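Local coordinates for protein anopheles gambiae adenosine kinase (PDB 3LOO) that phosphorylates adenosine, as an adenosine kinase of the pfkB family of carbohydrate kinases, and binds bis(adenosine)-5'-tetraphosphate next to a magnesium ion, at residues N224-F229 and K247-G252; T240-L245 and R257-R262. One frame throughout, in Å; residues are numbered along the deposited sequence.

Contact 1 of 2, residues N224-F229 and K247-G252; sequences NLEEIF and KEFNYG
F229, which meets F249 across this contact, sends its backbone N to L225 O at 2.9 Å, and I228 N reaches the same oxygen by a weak bond. L225 O also sits 3.2 Å above one face of the F229 ring, offset toward the rim. Of the partner ring, F249 CZ comes nearest, 4.0 Å from F229 CE2, with the two side chains set obliquely. E226 completes the contact through its aliphatic stem, E226 CG lying 3.5 Å from F249 CZ. The two side chains run past one another in opposite senses, and the E226 carboxylate stands 87° from the ring plane. F249 CG lies beside its own backbone N (chi1 -82°), which directs the ring toward helix 222-228. No hydrogen bond spans the segments. In the alpha/beta fold of this kinase, strand 234-238 links helices 222-228 and 239-248, and the second ends here in a Schellman motif: N250 has positive phi (65°), and N250 N bonds K247 O at 3.1 Å. K222 binds E248 O and makes a cation-pi contact with F249, while F229 O accepts from R275 NH2. L225 and I228 of helix 222-228 pack on M210 of strand 207-211.

Contact 2 of 2, residues T240-L245 and R257-R262; sequences TEAIAL and REIGKR
I259 meets A242 and I243 across two helices, and its side chain can be traced outward atom by atom. CB points toward helix 239-248, and two branches leave it. The short branch, CG2, is trans to the backbone N, whereas CG1 lies beside that N (chi1 -67°). CG2 comes to 3.6 Å from A242 O, a methyl against a backbone carbonyl. The same methyl is 4.3 Å from A242 CB, which also points toward the opposing helix. Along the other branch, CG1 serves as the link to CD1, and an extended chi2 (157°) carries this last methyl farther out. There CD1 stands 4.2 Å from I243 CG1 and 4.1 Å from A242 O, so that A242 O has both methyl groups of I259 near it. I243 joins in through CG1, although its CB points away.

The nearest CA pair, A242 and I259, is 7.0 Å apart, which sets the register of the two helices. No hydrogen bond crosses, and the interface is buried and mainly apolar. L256, earlier on helix 256-264, extends it by touching A242 and I243. Charged groups on the same helix bond to other parts of the chain: R257 to E298 and K261 to D294, both by salt bridges, while R262 and E258 make a long ion pair one turn apart. Topologically, helices 239-248 and 256-264 both lie in the connection between strands 234-238 and 276-281, which are parallel neighbours in the large sheet. The pair thus forms the helical part of a beta-alpha-beta crossover, consistent with the ribokinase-like fold of pfkB kinases.

How the contacts relate
Both contacts draw on helix 239-248: contact 2 uses its body and contact 1 its C-terminal end, with centres 10 Å apart. Their segments alternate along the chain, and their side chains meet directly. L245 bridges them, its CD1 lying 3.9 Å from F229 CZ and its CD2 4.1 Å from Y251 CE2. Y251 also approaches the second helix of contact 2, with Y251 CD2 4.3 Å from I259 CG2. F229, Y251, L245 and I259 thus form one largely apolar cluster. Contact 2 has the ligand nearby, the A242 side chain being about 10 Å from bis(adenosine)-5'-tetraphosphate and about 11 Å from the magnesium ion, so A242 lies near the pocket but touches neither.

Contact 1 of 2, residues N224-F229 and K247-G252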
loop_
_atom_site.group_PDB
_atom_site.type_symbol
_atom_site.label_atom_id
_atom_site.label_comp_id
_atom_site.label_asym_id
_atom_site.label_seq_id
_atom_site.Cartn_x
_atom_site.Cartn_y
_atom_site.Cartn_z
ATOM N N ASN A 224 10.481 -3.488 14.326
ATOM C CA ASN A 224 10.483 -2.350 13.395
ATOM C C ASN A 224 9.185 -1.577 13.512
ATOM O O ASN A 224 9.179 -0.348 13.574
ATOM C CB ASN A 224 10.635 -2.817 11.940
ATOM C CG ASN A 224 12.047 -3.254 11.594
ATOM O OD1 ASN A 224 13.003 -3.040 12.336
ATOM N ND2 ASN A 224 12.180 -3.846 10.447
ATOM N N LEU A 225 8.096 -2.323 13.537
ATOM C CA LEU A 225 6.774 -1.801 13.678
ATOM C C LEU A 225 6.633 -0.993 14.973
ATOM O O LEU A 225 6.132 0.149 14.973
ATOM C CB LEU A 225 5.819 -2.968 13.691
ATOM C CG LEU A 225 4.514 -2.876 12.937
ATOM C CD1 LEU A 225 4.621 -1.947 11.742
ATOM C CD2 LEU A 225 4.129 -4.302 12.522
ATOM N N GLU A 226 7.098 -1.584 16.070
ATOM C CA GLU A 226 7.146 -0.921 17.347
ATOM C C GLU A 226 7.975 0.362 17.287
ATOM O O GLU A 226 7.557 1.368 17.852
ATOM C CB GLU A 226 7.766 -1.847 18.404
ATOM C CG GLU A 226 6.852 -2.956 18.871
ATOM C CD GLU A 226 7.267 -3.490 20.244
ATOM O OE1 GLU A 226 8.454 -3.858 20.411
ATOM O OE2 GLU A 226 6.424 -3.465 21.159
ATOM N N GLU A 227 9.159 0.302 16.670
ATOM C CA GLU A 227 10.033 1.447 16.613
ATOM C C GLU A 227 9.437 2.628 15.757
ATOM O O GLU A 227 9.648 3.809 16.073
ATOM C CB GLU A 227 11.426 1.048 16.085
ATOM C CG GLU A 227 12.456 2.209 16.220
ATOM C CD GLU A 227 13.859 1.892 15.718
ATOM O OE1 GLU A 227 14.080 0.896 15.011
ATOM O OE2 GLU A 227 14.775 2.662 16.028
ATOM N N ILE A 228 8.672 2.312 14.709
ATOM C CA ILE A 228 8.131 3.368 13.819
ATOM C C ILE A 228 6.768 3.899 14.305
ATOM O O ILE A 228 6.384 5.028 13.984
ATOM C CB ILE A 228 8.035 2.893 12.332
ATOM C CG1 ILE A 228 8.020 4.104 11.371
ATOM C CG2 ILE A 228 6.754 2.033 12.106
ATOM C CD1 ILE A 228 8.366 3.730 9.872
ATOM N N PHE A 229 6.031 3.092 15.067
ATOM C CA PHE A 229 4.713 3.485 15.505
ATOM C C PHE A 229 4.546 4.868 16.167
ATOM O O PHE A 229 3.524 5.499 15.911
ATOM C CB PHE A 229 4.042 2.425 16.372
ATOM C CG PHE A 229 3.257 1.413 15.581
ATOM C CD1 PHE A 229 2.875 1.677 14.277
ATOM C CD2 PHE A 229 2.929 0.180 16.138
ATOM C CE1 PHE A 229 2.159 0.724 13.531
ATOM C CE2 PHE A 229 2.197 -0.772 15.409
ATOM C CZ PHE A 229 1.813 -0.500 14.103
ATOM N N LYS A 247 -1.891 -10.579 17.695
ATOM C CA LYS A 247 -1.139 -11.788 18.123
ATOM C C LYS A 247 0.316 -11.453 18.454
ATOM O O LYS A 247 0.781 -11.818 19.516
ATOM C CB LYS A 247 -1.150 -12.906 17.073
ATOM C CG LYS A 247 -2.543 -13.277 16.518
ATOM C CD LYS A 247 -3.316 -14.250 17.404
ATOM C CE LYS A 247 -4.711 -14.579 16.809
ATOM N NZ LYS A 247 -4.567 -15.300 15.502
ATOM N N GLU A 248 1.026 -10.744 17.562
ATOM C CA GLU A 248 2.449 -10.453 17.807
ATOM C C GLU A 248 2.683 -9.546 18.995
ATOM O O GLU A 248 3.746 -9.589 19.624
ATOM C CB GLU A 248 3.142 -9.885 16.566
ATOM C CG GLU A 248 3.182 -10.824 15.357
ATOM C CD GLU A 248 3.530 -12.296 15.671
ATOM O OE1 GLU A 248 4.572 -12.561 16.300
ATOM O OE2 GLU A 248 2.760 -13.183 15.246
ATOM N N PHE A 249 1.718 -8.682 19.257
ATOM C CA PHE A 249 1.788 -7.718 20.336
ATOM C C PHE A 249 1.097 -8.244 21.593
ATOM O O PHE A 249 1.028 -7.543 22.588
ATOM C CB PHE A 249 1.135 -6.388 19.918
ATOM C CG PHE A 249 2.032 -5.494 19.103
ATOM C CD1 PHE A 249 2.281 -4.191 19.513
ATOM C CD2 PHE A 249 2.587 -5.933 17.904
ATOM C CE1 PHE A 249 3.091 -3.332 18.746
ATOM C CE2 PHE A 249 3.414 -5.091 17.138
ATOM C CZ PHE A 249 3.664 -3.796 17.558
ATOM N N ASN A 250 0.550 -9.456 21.520
ATOM C CA ASN A 250 0.006 -10.159 22.676
ATOM C C ASN A 250 -1.206 -9.473 23.286
ATOM O O ASN A 250 -1.311 -9.359 24.500
ATOM C CB ASN A 250 1.096 -10.378 23.739
ATOM C CG ASN A 250 2.219 -11.291 23.244
ATOM O OD1 ASN A 250 1.972 -12.363 22.646
ATOM N ND2 ASN A 250 3.463 -10.872 23.489
ATOM N N TYR A 251 -2.126 -9.035 22.438
ATOM C CA TYR A 251 -3.311 -8.347 22.921
ATOM C C TYR A 251 -4.321 -9.288 23.536
ATOM O O TYR A 251 -5.110 -8.870 24.361
ATOM C CB TYR A 251 -3.954 -7.494 21.812
ATOM C CG TYR A 251 -3.160 -6.249 21.495
ATOM C CD1 TYR A 251 -2.093 -5.849 22.318
ATOM C CD2 TYR A 251 -3.498 -5.432 20.402
ATOM C CE1 TYR A 251 -1.371 -4.698 22.052
ATOM C CE2 TYR A 251 -2.784 -4.257 20.135
ATOM C CZ TYR A 251 -1.731 -3.914 20.948
ATOM O OH TYR A 251 -1.026 -2.778 20.678
ATOM N N GLY A 252 -4.271 -10.554 23.141
ATOM C CA GLY A 252 -5.191 -11.570 23.630
ATOM C C GLY A 252 -6.616 -11.360 23.168
ATOM O O GLY A 252 -7.562 -11.779 23.841
#

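Contact 2 of 2, residues T240-L245 and R257-R262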
loop_
_atom_site.group_PDB
_atom_site.type_symbol
_atom_site.label_atom_id
_atom_site.label_comp_id
_atom_site.label_asym_id
_atom_site.label_seq_id
_atom_site.Cartn_x
_atom_site.Cartn_y
_atom_site.Cartn_z
ATOM N N THR A 240 -7.519 -8.919 8.871
ATOM C CA THR A 240 -6.639 -10.060 9.036
ATOM C C THR A 240 -5.276 -9.550 9.487
ATOM O O THR A 240 -4.636 -10.182 10.284
ATOM C CB THR A 240 -6.568 -10.866 7.710
ATOM O OG1 THR A 240 -7.894 -11.342 7.388
ATOM C CG2 THR A 240 -5.621 -12.053 7.833
ATOM N N GLU A 241 -4.887 -8.354 9.041
ATOM C CA GLU A 241 -3.623 -7.741 9.422
ATOM C C GLU A 241 -3.692 -7.197 10.819
ATOM O O GLU A 241 -2.712 -7.272 11.581
ATOM C CB GLU A 241 -3.271 -6.614 8.416
ATOM C CG GLU A 241 -2.811 -7.200 7.072
ATOM C CD GLU A 241 -3.278 -6.430 5.831
ATOM O OE1 GLU A 241 -3.583 -5.211 5.886
ATOM O OE2 GLU A 241 -3.302 -7.069 4.757
ATOM N N ALA A 242 -4.839 -6.622 11.163
ATOM C CA ALA A 242 -5.064 -6.155 12.522
ATOM C C ALA A 242 -4.995 -7.313 13.578
ATOM O O ALA A 242 -4.344 -7.185 14.637
ATOM C CB ALA A 242 -6.384 -5.368 12.613
ATOM N N ILE A 243 -5.662 -8.417 13.281
ATOM C CA ILE A 243 -5.572 -9.656 14.115
ATOM C C ILE A 243 -4.140 -10.201 14.174
ATOM O O ILE A 243 -3.620 -10.496 15.259
ATOM C CB ILE A 243 -6.608 -10.699 13.621
ATOM C CG1 ILE A 243 -7.998 -10.146 13.927
ATOM C CG2 ILE A 243 -6.335 -12.149 14.201
ATOM C CD1 ILE A 243 -9.161 -10.819 13.123
ATOM N N ALA A 244 -3.465 -10.262 13.022
ATOM C CA ALA A 244 -2.087 -10.671 12.998
ATOM C C ALA A 244 -1.219 -9.778 13.904
ATOM O O ALA A 244 -0.371 -10.276 14.670
ATOM C CB ALA A 244 -1.564 -10.684 11.528
ATOM N N LEU A 245 -1.439 -8.465 13.866
ATOM C CA LEU A 245 -0.685 -7.559 14.724
ATOM C C LEU A 245 -0.953 -7.817 16.228
ATOM O O LEU A 245 -0.026 -7.839 17.046
ATOM C CB LEU A 245 -0.993 -6.088 14.373
ATOM C CG LEU A 245 -0.277 -5.009 15.200
ATOM C CD1 LEU A 245 -0.358 -3.675 14.506
ATOM C CD2 LEU A 245 -0.979 -4.829 16.542
ATOM N N ARG A 257 -12.372 -3.711 17.114
ATOM C CA ARG A 257 -12.548 -2.397 17.746
ATOM C C ARG A 257 -11.537 -2.219 18.877
ATOM O O ARG A 257 -10.874 -1.197 18.974
ATOM C CB ARG A 257 -13.999 -2.210 18.238
ATOM C CG ARG A 257 -15.000 -2.106 17.072
ATOM C CD ARG A 257 -16.435 -2.262 17.523
ATOM N NE ARG A 257 -17.340 -2.082 16.383
ATOM C CZ ARG A 257 -17.505 -2.973 15.402
ATOM N NH1 ARG A 257 -16.817 -4.112 15.393
ATOM N NH2 ARG A 257 -18.354 -2.728 14.411
ATOM N N GLU A 258 -11.391 -3.250 19.702
ATOM C CA GLU A 258 -10.454 -3.228 20.805
ATOM C C GLU A 258 -9.019 -3.133 20.314
ATOM O O GLU A 258 -8.196 -2.408 20.880
ATOM C CB GLU A 258 -10.645 -4.505 21.648
ATOM C CG GLU A 258 -9.558 -4.734 22.693
ATOM C CD GLU A 258 -9.587 -3.686 23.794
ATOM O OE1 GLU A 258 -10.649 -3.027 23.967
ATOM O OE2 GLU A 258 -8.542 -3.518 24.492
ATOM N N ILE A 259 -8.706 -3.894 19.270
ATOM C CA ILE A 259 -7.353 -3.872 18.711
ATOM C C ILE A 259 -7.057 -2.451 18.206
ATOM O O ILE A 259 -6.031 -1.892 18.537
ATOM C CB ILE A 259 -7.164 -4.945 17.584
ATOM C CG1 ILE A 259 -7.237 -6.371 18.156
ATOM C CG2 ILE A 259 -5.798 -4.759 16.861
ATOM C CD1 ILE A 259 -7.612 -7.422 17.108
ATOM N N GLY A 260 -7.982 -1.871 17.432
ATOM C CA GLY A 260 -7.824 -0.468 16.946
ATOM C C GLY A 260 -7.560 0.549 18.043
ATOM O O GLY A 260 -6.661 1.413 17.922
ATOM N N LYS A 261 -8.318 0.436 19.143
ATOM C CA LYS A 261 -8.151 1.332 20.294
ATOM C C LYS A 261 -6.773 1.210 20.917
ATOM O O LYS A 261 -6.154 2.224 21.232
ATOM C CB LYS A 261 -9.236 1.088 21.358
ATOM C CG LYS A 261 -10.653 1.333 20.849
ATOM C CD LYS A 261 -11.700 0.685 21.783
ATOM C CE LYS A 261 -12.993 1.446 21.698
ATOM N NZ LYS A 261 -14.152 0.595 22.142
ATOM N N ARG A 262 -6.304 -0.026 21.120
ATOM C CA ARG A 262 -4.989 -0.254 21.705
ATOM C C ARG A 262 -3.888 0.327 20.819
ATOM O O ARG A 262 -2.962 0.967 21.323
ATOM C CB ARG A 262 -4.686 -1.765 21.912
ATOM C CG ARG A 262 -5.537 -2.538 22.918
ATOM C CD ARG A 262 -4.982 -2.500 24.337
ATOM N NE ARG A 262 -3.875 -3.424 24.650
ATOM C CZ ARG A 262 -4.001 -4.716 25.020
ATOM N NH1 ARG A 262 -5.186 -5.342 25.058
ATOM N NH2 ARG A 262 -2.911 -5.403 25.318
#